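PDB 2F5K: mortality factor 4-like protein 1 from Homo sapiens, which binds methylated histone H3 through its beta-barrel chromo domain and so probably takes part in regulating genes in chromatin. Local coordinates for residues R28-H33 with Q83-L88; P35-A40 with R73-V78; K44-D49 with D66-E71. One frame throughout, in Å; residues are numbered along the deposited sequence.

Interaction 1. Residues R28-H33 with Q83-L88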
# COMPACT_ATOMS: atom_id res chain seq x y z
N ARG A 28 -6.16 2.50 8.20
CA ARG A 28 -6.40 1.54 7.17
C ARG A 28 -5.99 2.23 5.86
O ARG A 28 -6.35 3.38 5.64
CB ARG A 28 -7.87 1.14 7.16
CG ARG A 28 -8.29 0.29 5.99
CD ARG A 28 -9.76 -0.13 6.11
NE ARG A 28 -10.12 -1.31 5.34
CZ ARG A 28 -11.37 -1.73 5.19
NH1 ARG A 28 -12.35 -1.05 5.76
NH2 ARG A 28 -11.66 -2.83 4.48
N VAL A 29 -5.27 1.51 5.00
CA VAL A 29 -4.70 2.11 3.80
C VAL A 29 -4.64 1.16 2.62
O VAL A 29 -4.94 -0.02 2.71
CB VAL A 29 -3.23 2.62 4.10
CG1 VAL A 29 -2.42 2.76 2.84
CG2 VAL A 29 -3.23 3.92 4.92
N LEU A 30 -4.26 1.69 1.48
CA LEU A 30 -4.08 0.82 0.34
C LEU A 30 -2.63 0.94 0.08
O LEU A 30 -2.09 2.04 0.04
CB LEU A 30 -4.88 1.27 -0.85
CG LEU A 30 -6.40 1.17 -0.68
CD1 LEU A 30 -7.08 1.85 -1.88
CD2 LEU A 30 -6.79 -0.27 -0.62
N CYS A 31 -1.96 -0.17 -0.10
CA CYS A 31 -0.55 -0.08 -0.27
C CYS A 31 -0.16 -0.86 -1.48
O CYS A 31 -0.67 -1.94 -1.70
CB CYS A 31 0.18 -0.64 0.96
SG CYS A 31 1.97 -0.38 0.94
N PHE A 32 0.77 -0.29 -2.25
CA PHE A 32 1.32 -0.94 -3.41
C PHE A 32 2.35 -1.99 -3.00
O PHE A 32 3.16 -1.76 -2.10
CB PHE A 32 2.04 0.08 -4.30
CG PHE A 32 1.15 0.78 -5.28
CD1 PHE A 32 0.85 2.10 -5.13
CD2 PHE A 32 0.64 0.10 -6.36
CE1 PHE A 32 0.03 2.75 -6.07
CE2 PHE A 32 -0.19 0.75 -7.28
CZ PHE A 32 -0.50 2.05 -7.10
N HIS A 33 2.33 -3.13 -3.67
CA HIS A 33 3.31 -4.15 -3.43
C HIS A 33 3.98 -4.55 -4.75
O HIS A 33 5.12 -4.17 -5.01
CB HIS A 33 2.71 -5.35 -2.69
CG HIS A 33 3.69 -6.47 -2.50
ND1 HIS A 33 3.53 -7.71 -3.09
CD2 HIS A 33 4.85 -6.53 -1.80
CE1 HIS A 33 4.54 -8.48 -2.75
NE2 HIS A 33 5.36 -7.79 -1.97
N GLN A 83 -11.21 2.38 -6.80
CA GLN A 83 -11.44 2.22 -8.23
C GLN A 83 -10.12 1.91 -8.94
O GLN A 83 -10.08 1.15 -9.89
CB GLN A 83 -11.97 3.54 -8.80
CG GLN A 83 -12.28 3.48 -10.25
CD GLN A 83 -13.23 2.32 -10.57
OE1 GLN A 83 -14.02 1.88 -9.70
NE2 GLN A 83 -13.15 1.82 -11.82
N LYS A 84 -9.04 2.54 -8.50
CA LYS A 84 -7.72 2.30 -9.08
C LYS A 84 -7.30 0.86 -8.74
O LYS A 84 -6.73 0.16 -9.58
CB LYS A 84 -6.69 3.30 -8.53
CG LYS A 84 -5.24 2.97 -8.80
CD LYS A 84 -4.23 4.07 -8.25
CE LYS A 84 -4.44 5.42 -8.93
NZ LYS A 84 -3.16 6.13 -9.23
N GLN A 85 -7.59 0.45 -7.51
CA GLN A 85 -7.26 -0.91 -7.09
C GLN A 85 -7.89 -1.91 -8.02
O GLN A 85 -7.25 -2.86 -8.47
CB GLN A 85 -7.78 -1.22 -5.68
CG GLN A 85 -7.46 -2.67 -5.23
CD GLN A 85 -7.84 -2.93 -3.78
OE1 GLN A 85 -8.89 -2.47 -3.32
NE2 GLN A 85 -6.99 -3.63 -3.05
N ARG A 86 -9.16 -1.67 -8.30
CA ARG A 86 -9.95 -2.56 -9.14
C ARG A 86 -9.45 -2.57 -10.56
O ARG A 86 -9.49 -3.59 -11.23
CB ARG A 86 -11.43 -2.17 -9.15
CG ARG A 86 -12.16 -2.35 -7.82
CD ARG A 86 -13.68 -2.19 -7.98
NE ARG A 86 -14.32 -1.71 -6.76
CZ ARG A 86 -14.45 -0.44 -6.43
NH1 ARG A 86 -13.99 0.52 -7.21
NH2 ARG A 86 -15.06 -0.12 -5.29
N GLU A 87 -9.02 -1.41 -11.05
CA GLU A 87 -8.51 -1.35 -12.41
C GLU A 87 -7.16 -2.05 -12.53
O GLU A 87 -6.88 -2.66 -13.52
CB GLU A 87 -8.45 0.09 -12.95
CG GLU A 87 -9.81 0.61 -13.42
CD GLU A 87 -9.84 2.13 -13.63
OE1 GLU A 87 -8.77 2.76 -13.75
OE2 GLU A 87 -10.96 2.69 -13.67
N LEU A 88 -6.33 -1.96 -11.51
CA LEU A 88 -5.07 -2.67 -11.57
C LEU A 88 -5.36 -4.18 -11.48
O LEU A 88 -4.73 -4.99 -12.14
CB LEU A 88 -4.13 -2.23 -10.44
CG LEU A 88 -3.69 -0.76 -10.36
CD1 LEU A 88 -2.49 -0.59 -9.52
CD2 LEU A 88 -3.45 -0.16 -11.72
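Phe32 of strand 28-32 and Leu88 of helix 79-98 make the closest meeting of these segments: Leu88 CD1 comes to the ring edge, near its plane, 3.5 Å from Phe32 CE2. The same methyl reaches Phe32 CZ at 4.1 Å, so one branch of the leucine serves both ring atoms and the two side chains cross at about a right angle. Phe32 CG lies anti to its carbonyl carbon (chi1 -87°), which carries the ring out to the helix although the CB bond does not aim there. One helical turn earlier, the aliphatic part of Lys84 brings CD obliquely to within 4.4 Å of Phe32 CZ.

The second point of touch is Leu30 with Gln85. Leu30 CD2 lies against the amide end, 4.1 Å from Gln85 OE1, with the two side chains again nearly perpendicular. Gln85 extends fully from the helix, CG anti to its backbone N, and its NE2 is hydrogen-bonded to the backbone O of Leu37, a strand residue that both Leu30 and Phe32 also touch.

Behind this first shell, Lys84 and Leu88 are linked by the helical bond Leu88 N to Lys84 O (2.9 Å), and both present themselves to Phe32. Away from the strand, Gln83 NE2 donates a nearly straight bond to Glu87 OE2 (3.0 Å, 168°). The axes of the two short segments approach to 10.6 Å and are inclined by 34°. Strand and helix thus meet by van der Waals contact alone, methyl to ring at Phe32 and methyl to amide at Leu30, while the hydrogen bond of Gln85 goes to strand 37-48.

Interaction 2. Residues P35-A40 with R73-V78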
# COMPACT_ATOMS: atom_id res chain seq x y z
N PRO A 35 2.59 -4.88 -8.86
CA PRO A 35 1.80 -4.03 -9.74
C PRO A 35 0.39 -3.90 -9.16
O PRO A 35 -0.52 -3.44 -9.82
CB PRO A 35 1.71 -4.86 -11.01
CG PRO A 35 1.53 -6.27 -10.41
CD PRO A 35 2.56 -6.30 -9.29
N LEU A 36 0.22 -4.35 -7.92
CA LEU A 36 -1.09 -4.41 -7.31
C LEU A 36 -1.21 -3.59 -6.03
O LEU A 36 -0.23 -3.36 -5.33
CB LEU A 36 -1.42 -5.87 -7.01
CG LEU A 36 -1.73 -6.70 -8.24
CD1 LEU A 36 -2.19 -8.06 -7.78
CD2 LEU A 36 -2.81 -6.07 -9.11
N LEU A 37 -2.43 -3.21 -5.72
CA LEU A 37 -2.73 -2.48 -4.49
C LEU A 37 -3.41 -3.40 -3.46
O LEU A 37 -4.31 -4.13 -3.78
CB LEU A 37 -3.65 -1.30 -4.79
CG LEU A 37 -2.95 0.02 -5.10
CD1 LEU A 37 -3.98 1.03 -5.60
CD2 LEU A 37 -2.23 0.57 -3.89
N TYR A 38 -3.01 -3.33 -2.20
CA TYR A 38 -3.66 -4.17 -1.19
C TYR A 38 -4.17 -3.37 -0.01
O TYR A 38 -3.61 -2.35 0.36
CB TYR A 38 -2.68 -5.23 -0.65
CG TYR A 38 -2.09 -6.10 -1.72
CD1 TYR A 38 -0.96 -5.69 -2.43
CD2 TYR A 38 -2.64 -7.33 -2.02
CE1 TYR A 38 -0.43 -6.46 -3.42
CE2 TYR A 38 -2.09 -8.13 -3.01
CZ TYR A 38 -0.99 -7.68 -3.70
OH TYR A 38 -0.45 -8.45 -4.67
N GLU A 39 -5.21 -3.89 0.62
CA GLU A 39 -5.67 -3.25 1.82
C GLU A 39 -4.58 -3.45 2.84
O GLU A 39 -3.86 -4.44 2.78
CB GLU A 39 -6.97 -3.89 2.29
CG GLU A 39 -7.62 -3.19 3.46
CD GLU A 39 -8.92 -3.87 3.88
OE1 GLU A 39 -9.61 -4.46 3.03
OE2 GLU A 39 -9.27 -3.80 5.05
N ALA A 40 -4.43 -2.52 3.76
CA ALA A 40 -3.35 -2.64 4.70
C ALA A 40 -3.50 -1.66 5.81
O ALA A 40 -4.32 -0.74 5.72
CB ALA A 40 -2.02 -2.42 4.00
N ARG A 73 4.26 4.75 -1.86
CA ARG A 73 3.60 3.48 -2.13
C ARG A 73 2.31 3.32 -1.38
O ARG A 73 1.61 2.34 -1.54
CB ARG A 73 4.52 2.29 -1.89
CG ARG A 73 5.45 2.06 -3.01
CD ARG A 73 6.45 1.03 -2.72
NE ARG A 73 5.81 -0.24 -2.41
CZ ARG A 73 6.42 -1.21 -1.73
NH1 ARG A 73 7.67 -1.03 -1.34
NH2 ARG A 73 5.77 -2.34 -1.45
N VAL A 74 2.01 4.32 -0.57
CA VAL A 74 0.82 4.27 0.24
C VAL A 74 -0.27 5.20 -0.29
O VAL A 74 0.00 6.35 -0.61
CB VAL A 74 1.15 4.61 1.68
CG1 VAL A 74 -0.07 4.42 2.56
CG2 VAL A 74 2.31 3.74 2.17
N LEU A 75 -1.49 4.70 -0.40
CA LEU A 75 -2.59 5.53 -0.89
C LEU A 75 -3.69 5.50 0.14
O LEU A 75 -3.88 4.50 0.86
CB LEU A 75 -3.14 5.04 -2.22
CG LEU A 75 -2.29 5.21 -3.49
CD1 LEU A 75 -2.95 4.55 -4.66
CD2 LEU A 75 -2.18 6.71 -3.74
N LYS A 76 -4.40 6.61 0.21
CA LYS A 76 -5.53 6.79 1.09
C LYS A 76 -6.64 5.80 0.73
O LYS A 76 -6.83 5.46 -0.43
CB LYS A 76 -6.02 8.23 0.93
CG LYS A 76 -6.16 8.95 2.23
CD LYS A 76 -4.82 9.30 2.84
CE LYS A 76 -5.01 9.82 4.25
NZ LYS A 76 -3.69 9.95 4.90
N TYR A 77 -7.35 5.31 1.74
CA TYR A 77 -8.40 4.33 1.51
C TYR A 77 -9.68 5.07 1.15
O TYR A 77 -10.51 5.31 2.01
CB TYR A 77 -8.61 3.46 2.77
CG TYR A 77 -9.37 2.16 2.50
CD1 TYR A 77 -8.70 0.99 2.19
CD2 TYR A 77 -10.76 2.13 2.55
CE1 TYR A 77 -9.40 -0.18 1.95
CE2 TYR A 77 -11.48 0.96 2.30
CZ TYR A 77 -10.79 -0.18 1.99
OH TYR A 77 -11.50 -1.33 1.72
N VAL A 78 -9.83 5.43 -0.12
CA VAL A 78 -10.98 6.18 -0.59
C VAL A 78 -11.46 5.68 -1.94
O VAL A 78 -10.71 4.96 -2.66
CB VAL A 78 -10.69 7.71 -0.70
CG1 VAL A 78 -10.51 8.33 0.67
CG2 VAL A 78 -9.49 7.97 -1.55
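Leu37 and Leu75 face each other on one side of the antiparallel sheet of the chromo domain's small beta barrel, where strand 28-32 lies between strands 37-48 and 74-76. The contact therefore reaches over an intervening strand, which is hydrogen-bonded to both: Leu30 pairs with Leu75, and Cys31 with Tyr38.

The apolar part is a meeting of methyls. Leu75 CD1 is 3.8 Å from Leu37 CD1, and touches the other branch as well, the side chains crossing at about a right angle. Lys84 of helix 79-98 packs on both leucines.

The second kind is a carbon-to-ring contact. Glu39 CG approaches Tyr77 CE1 obliquely at 3.8 Å. Glu39, with CG anti to the backbone N (-174°) and the chain extended beyond it, reaches out past the ring, and the carboxylate and ring planes stand 66° apart.

The polar end of Glu39 turns to another partner. Its OE2 forms a salt bridge with Arg28 on the middle strand, so the carboxylate that passes Tyr77 has its charge partner elsewhere. Tyr77 itself is the centre of an inverse gamma turn leading to Val78, the N-cap of the helix; the turn is closed by a weak bond from Val78 N to Lys76 O, 3.0 Å long.

Interaction 3. Residues K44-D49 with D66-E71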
# COMPACT_ATOMS: atom_id res chain seq x y z
N LYS A 44 3.59 1.40 11.71
CA LYS A 44 4.61 2.35 12.15
C LYS A 44 4.89 3.48 11.15
O LYS A 44 4.76 3.31 9.94
CB LYS A 44 5.92 1.63 12.48
CG LYS A 44 5.86 0.67 13.67
CD LYS A 44 7.25 0.14 14.05
CE LYS A 44 7.17 -1.15 14.89
NZ LYS A 44 8.50 -1.82 15.03
N VAL A 45 5.31 4.62 11.69
CA VAL A 45 5.64 5.81 10.92
C VAL A 45 6.99 6.29 11.39
O VAL A 45 7.13 6.74 12.53
CB VAL A 45 4.64 6.96 11.19
CG1 VAL A 45 5.00 8.18 10.36
CG2 VAL A 45 3.20 6.53 10.93
N ALA A 46 8.00 6.22 10.53
CA ALA A 46 9.32 6.71 10.91
C ALA A 46 9.84 7.72 9.91
O ALA A 46 9.69 7.56 8.70
CB ALA A 46 10.30 5.56 11.04
N ILE A 47 10.44 8.78 10.42
CA ILE A 47 11.00 9.83 9.58
C ILE A 47 12.51 9.66 9.52
O ILE A 47 13.17 9.45 10.55
CB ILE A 47 10.63 11.22 10.13
CG1 ILE A 47 9.11 11.38 10.18
CG2 ILE A 47 11.24 12.31 9.27
CD1 ILE A 47 8.67 12.72 10.73
N LYS A 48 13.05 9.73 8.30
CA LYS A 48 14.49 9.61 8.09
C LYS A 48 14.97 10.52 6.97
O LYS A 48 14.50 10.42 5.83
CB LYS A 48 14.86 8.17 7.77
CG LYS A 48 16.31 7.97 7.37
CD LYS A 48 16.54 6.56 6.89
CE LYS A 48 17.91 6.39 6.27
NZ LYS A 48 18.11 4.98 5.82
N ASP A 49 15.89 11.40 7.30
CA ASP A 49 16.52 12.29 6.33
C ASP A 49 15.51 13.02 5.47
O ASP A 49 15.71 13.16 4.26
CB ASP A 49 17.48 11.50 5.44
CG ASP A 49 18.50 10.72 6.25
OD1 ASP A 49 18.83 11.15 7.37
OD2 ASP A 49 19.01 9.65 5.83
N ASP A 66 5.21 -8.25 6.41
CA ASP A 66 5.16 -6.89 6.90
C ASP A 66 6.46 -6.20 6.47
O ASP A 66 7.54 -6.76 6.60
CB ASP A 66 5.00 -6.85 8.42
CG ASP A 66 3.58 -7.18 8.88
OD1 ASP A 66 2.82 -7.90 8.18
OD2 ASP A 66 3.14 -6.74 9.95
N GLU A 67 6.35 -4.99 5.94
CA GLU A 67 7.53 -4.32 5.42
C GLU A 67 7.54 -2.80 5.51
O GLU A 67 6.52 -2.15 5.74
CB GLU A 67 7.79 -4.72 3.97
CG GLU A 67 6.60 -4.55 3.04
CD GLU A 67 7.04 -4.48 1.59
OE1 GLU A 67 6.31 -4.90 0.67
OE2 GLU A 67 8.16 -3.99 1.37
N TRP A 68 8.74 -2.24 5.33
CA TRP A 68 8.89 -0.80 5.30
C TRP A 68 8.63 -0.35 3.88
O TRP A 68 8.99 -1.03 2.92
CB TRP A 68 10.27 -0.41 5.75
CG TRP A 68 10.40 -0.64 7.19
CD1 TRP A 68 10.86 -1.78 7.80
CD2 TRP A 68 10.03 0.25 8.23
NE1 TRP A 68 10.81 -1.64 9.16
CE2 TRP A 68 10.31 -0.40 9.46
CE3 TRP A 68 9.51 1.54 8.27
CZ2 TRP A 68 10.07 0.20 10.68
CZ3 TRP A 68 9.28 2.13 9.47
CH2 TRP A 68 9.57 1.46 10.67
N VAL A 69 7.96 0.79 3.75
CA VAL A 69 7.53 1.26 2.45
C VAL A 69 7.70 2.76 2.44
O VAL A 69 7.51 3.39 3.46
CB VAL A 69 6.04 0.85 2.23
CG1 VAL A 69 5.16 2.02 1.87
CG2 VAL A 69 5.93 -0.26 1.24
N PRO A 70 8.15 3.33 1.33
CA PRO A 70 8.21 4.80 1.25
C PRO A 70 6.79 5.32 1.09
O PRO A 70 5.91 4.56 0.70
CB PRO A 70 9.04 5.04 -0.01
CG PRO A 70 8.80 3.86 -0.82
CD PRO A 70 8.73 2.69 0.15
N GLU A 71 6.56 6.59 1.41
CA GLU A 71 5.24 7.18 1.30
C GLU A 71 4.57 6.99 -0.07
O GLU A 71 3.38 6.69 -0.15
CB GLU A 71 5.28 8.66 1.58
CG GLU A 71 3.91 9.21 1.88
CD GLU A 71 3.99 10.46 2.70
OE1 GLU A 71 3.50 10.45 3.85
OE2 GLU A 71 4.54 11.45 2.20
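Glu71 OE1 is gripped twice, by the hydroxyl of Tyr54 and by the backbone N of Lys22, so the end of segment 66-71 is tied both to strand 51-58 and to the N-terminal arm. Three residues back, Trp68 carries the whole contact with segment 44-49. Atoms CZ3 and CH2 of its six-membered ring do the touching: Trp68 CZ3 lies 3.9 Å from Ala46 CB, and Trp68 CH2 lies 4.1 Å from Lys44 CB. Both carbons come to the ring obliquely. Lys44 and Ala46, two apart on the strand, aim their CB bonds at segment 66-71, whereas Val45 between them turns away and packs on Pro21, Glu25 and Tyr54.

Neither strand pairs directly with the other. In the antiparallel sheet of this chromo-domain barrel, strand 51-58 runs between 37-48 and 67-70, bonding through Phe55 to Lys44 and through Lys53 to Ala46 on one flank, and through Ile56 to Glu67 and Tyr54 to Val69 on the other. Trp68 must reach over that strand, its CA being 8.7 Å from the CA of Lys44. With CG anti to the carbonyl carbon (chi1 -71°) and the ring plane roughly perpendicular to the plane of CA, CB and CG (chi2 91°), the indole projects across Phe55, whose ring it meets with the planes about 45° apart.

Phe55 also receives the charged end of Lys44 in a cation-pi interaction, the lysine chain running extended beyond CG.

Interactions 1 and 2 lie close together, their centres about 4 Å apart, but only interaction 2 is partly buried; 1 and 3 are surface contacts, and interaction 3 lies, centre to centre, about 18 Å from interaction 1 and 15 Å from interaction 2. The 35-40/73-78 pair joins two strands across strand 28-32, and interaction 1 lays the helix beside that same strand, so Leu37 of interaction 2 is also touched by Leu30, Phe32 and Lys84 of interaction 1. Interaction 3 uses the far part of strand 37-48 and likewise bridges an intervening strand, but with an indole instead of leucine methyls. Val74 against Val69, together with a long, weak ion pair between Arg73 and Glu67, connects interactions 2 and 3.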